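Local structure of open reading frame 2 (Aeromonas sobria, 3WQB) at residues 63-67 with 79-83. The protein probably acts as a dedicated chaperone for the serine protease that the same bacterium secretes, with which it forms a complex. Residues are numbered along the deposited sequence; the frame is centred on the assembly and turned at random.
Sequences LRRGD and TVSGT
Arg65 lies over the corner where the chain turns at Gly82. Its CB sits 4.1 Å from Gly82 CA, and CG, anti to the backbone N (chi1 -175°), comes down 3.5 Å from Ser81 O. The chain runs extended through CD to NE, skirting that same oxygen, until the guanidinium lies flat above it: Ser81 O is under the centre of one face, 3.4 Å from CZ. That oxygen only lies against the face; NH1 donates instead to Glu115 in a salt bridge.

Below this lid the backbones join through a G1 beta bulge. Gly66 N gives an almost straight bond (175°) to Val80 O, 2.8 Å away and in the carbonyl plane, while Val80 N returns one to Asp67 O at 2.9 Å. Gly66, the third residue of a type II turn from Arg64 to Asp67, has the positive phi (96°) the bulge needs. Asp67 OD2 steadies the turn, accepting from Arg64 N at 2.9 Å. Val80 points into the loop, its CB 3.4 Å from Arg64 O and its CG2 3.8 Å from Leu63 CD2.

The bulge leads into strand 68-69, one of the sheet's two edge strands within this chain. Strand 78-81 pairs on with 136-141, where Ile138 and Leu140 meet Leu63 and Val80; past the corner, strand 83-87 begins the ferredoxin-like beta-alpha-beta-beta-alpha-beta unit, and Thr79 and Ser81 also pack against the chain of another protein.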
ATOM      1  N   LEU B  63     -19.878   5.034  26.267  1.00 27.60           N
ATOM      2  CA  LEU B  63     -19.066   5.623  25.201  1.00 27.06           C
ATOM      3  C   LEU B  63     -19.883   6.687  24.493  1.00 26.55           C
ATOM      4  O   LEU B  63     -20.916   6.386  23.893  1.00 26.46           O
ATOM      5  CB  LEU B  63     -18.648   4.568  24.174  1.00 27.23           C
ATOM      6  CG  LEU B  63     -17.303   3.849  24.218  1.00 27.80           C
ATOM      7  CD1 LEU B  63     -17.179   3.066  22.925  1.00 28.36           C
ATOM      8  CD2 LEU B  63     -16.114   4.797  24.375  1.00 27.20           C
ATOM      9  N   ARG B  64     -19.428   7.932  24.570  1.00 25.98           N
ATOM     10  CA  ARG B  64     -20.109   9.041  23.910  1.00 25.81           C
ATOM     11  C   ARG B  64     -19.227   9.673  22.844  1.00 25.03           C
ATOM     12  O   ARG B  64     -18.002   9.562  22.897  1.00 24.45           O
ATOM     13  CB  ARG B  64     -20.527  10.113  24.925  1.00 26.31           C
ATOM     14  CG  ARG B  64     -21.887   9.887  25.565  1.00 28.67           C
ATOM     15  CD  ARG B  64     -21.785   9.494  27.025  1.00 32.21           C
ATOM     16  NE  ARG B  64     -23.112   9.368  27.630  1.00 34.44           N
ATOM     17  CZ  ARG B  64     -23.341   9.100  28.913  1.00 35.23           C
ATOM     18  NH1 ARG B  64     -22.335   8.927  29.761  1.00 36.15           N
ATOM     19  NH2 ARG B  64     -24.590   9.003  29.349  1.00 36.15           N
ATOM     20  N   ARG B  65     -19.867  10.350  21.891  1.00 24.47           N
ATOM     21  CA  ARG B  65     -19.179  11.129  20.867  1.00 24.55           C
ATOM     22  C   ARG B  65     -18.136  12.044  21.510  1.00 23.99           C
ATOM     23  O   ARG B  65     -18.430  12.755  22.476  1.00 24.00           O
ATOM     24  CB  ARG B  65     -20.197  11.961  20.083  1.00 25.04           C
ATOM     25  CG  ARG B  65     -19.629  12.724  18.903  1.00 27.13           C
ATOM     26  CD  ARG B  65     -20.531  13.884  18.527  1.00 30.71           C
ATOM     27  NE  ARG B  65     -20.141  14.475  17.250  1.00 33.79           N
ATOM     28  CZ  ARG B  65     -20.721  14.203  16.084  1.00 34.91           C
ATOM     29  NH1 ARG B  65     -21.737  13.349  16.020  1.00 35.71           N
ATOM     30  NH2 ARG B  65     -20.290  14.796  14.980  1.00 35.90           N
ATOM     31  N   GLY B  66     -16.915  12.002  20.983  1.00 23.47           N
ATOM     32  CA  GLY B  66     -15.834  12.847  21.477  1.00 23.26           C
ATOM     33  C   GLY B  66     -14.930  12.186  22.498  1.00 23.25           C
ATOM     34  O   GLY B  66     -13.871  12.729  22.831  1.00 23.43           O
ATOM     35  N   ASP B  67     -15.344  11.028  23.008  1.00 23.41           N
ATOM     36  CA  ASP B  67     -14.517  10.265  23.943  1.00 23.68           C
ATOM     37  C   ASP B  67     -13.245   9.802  23.269  1.00 24.10           C
ATOM     38  O   ASP B  67     -13.251   9.417  22.102  1.00 23.62           O
ATOM     39  CB  ASP B  67     -15.259   9.051  24.503  1.00 23.77           C
ATOM     40  CG  ASP B  67     -16.242   9.415  25.598  1.00 24.66           C
ATOM     41  OD1 ASP B  67     -16.301  10.596  26.014  1.00 26.00           O
ATOM     42  OD2 ASP B  67     -16.957   8.499  26.046  1.00 25.98           O
ATOM     43  N   THR B  79     -10.777   8.581  18.530  1.00 19.64           N
ATOM     44  CA  THR B  79     -11.915   9.339  19.031  1.00 19.43           C
ATOM     45  C   THR B  79     -13.224   8.723  18.565  1.00 18.97           C
ATOM     46  O   THR B  79     -13.359   8.323  17.413  1.00 18.77           O
ATOM     47  CB  THR B  79     -11.829  10.822  18.602  1.00 19.31           C
ATOM     48  OG1 THR B  79     -10.605  11.374  19.099  1.00 20.57           O
ATOM     49  CG2 THR B  79     -12.982  11.630  19.171  1.00 19.58           C
ATOM     50  N   VAL B  80     -14.186   8.640  19.475  1.00 18.46           N
ATOM     51  CA  VAL B  80     -15.522   8.184  19.121  1.00 18.44           C
ATOM     52  C   VAL B  80     -16.152   9.278  18.272  1.00 18.56           C
ATOM     53  O   VAL B  80     -16.458  10.362  18.774  1.00 18.99           O
ATOM     54  CB  VAL B  80     -16.381   7.920  20.380  1.00 18.41           C
ATOM     55  CG1 VAL B  80     -17.777   7.444  19.982  1.00 18.01           C
ATOM     56  CG2 VAL B  80     -15.702   6.911  21.287  1.00 19.21           C
ATOM     57  N   SER B  81     -16.319   9.004  16.980  1.00 18.32           N
ATOM     58  CA  SER B  81     -16.789  10.015  16.034  1.00 18.62           C
ATOM     59  C   SER B  81     -18.267  10.358  16.196  1.00 18.62           C
ATOM     60  O   SER B  81     -18.695  11.451  15.819  1.00 19.56           O
ATOM     61  CB  SER B  81     -16.525   9.566  14.592  1.00 18.53           C
ATOM     62  OG  SER B  81     -17.425   8.541  14.197  1.00 18.64           O
ATOM     63  N   GLY B  82     -19.040   9.420  16.745  1.00 18.61           N
ATOM     64  CA  GLY B  82     -20.493   9.551  16.815  1.00 18.34           C
ATOM     65  C   GLY B  82     -21.228   8.701  15.790  1.00 18.31           C
ATOM     66  O   GLY B  82     -22.447   8.525  15.879  1.00 19.00           O
ATOM     67  N   THR B  83     -20.483   8.172  14.820  1.00 18.21           N
ATOM     68  CA  THR B  83     -21.045   7.348  13.750  1.00 18.06           C
ATOM     69  C   THR B  83     -20.958   5.859  14.083  1.00 17.74           C
ATOM     70  O   THR B  83     -19.962   5.392  14.639  1.00 17.43           O
ATOM     71  CB  THR B  83     -20.356   7.658  12.395  1.00 18.14           C
ATOM     72  OG1 THR B  83     -20.636   9.014  12.030  1.00 19.59           O
ATOM     73  CG2 THR B  83     -20.840   6.730  11.274  1.00 18.18           C
TER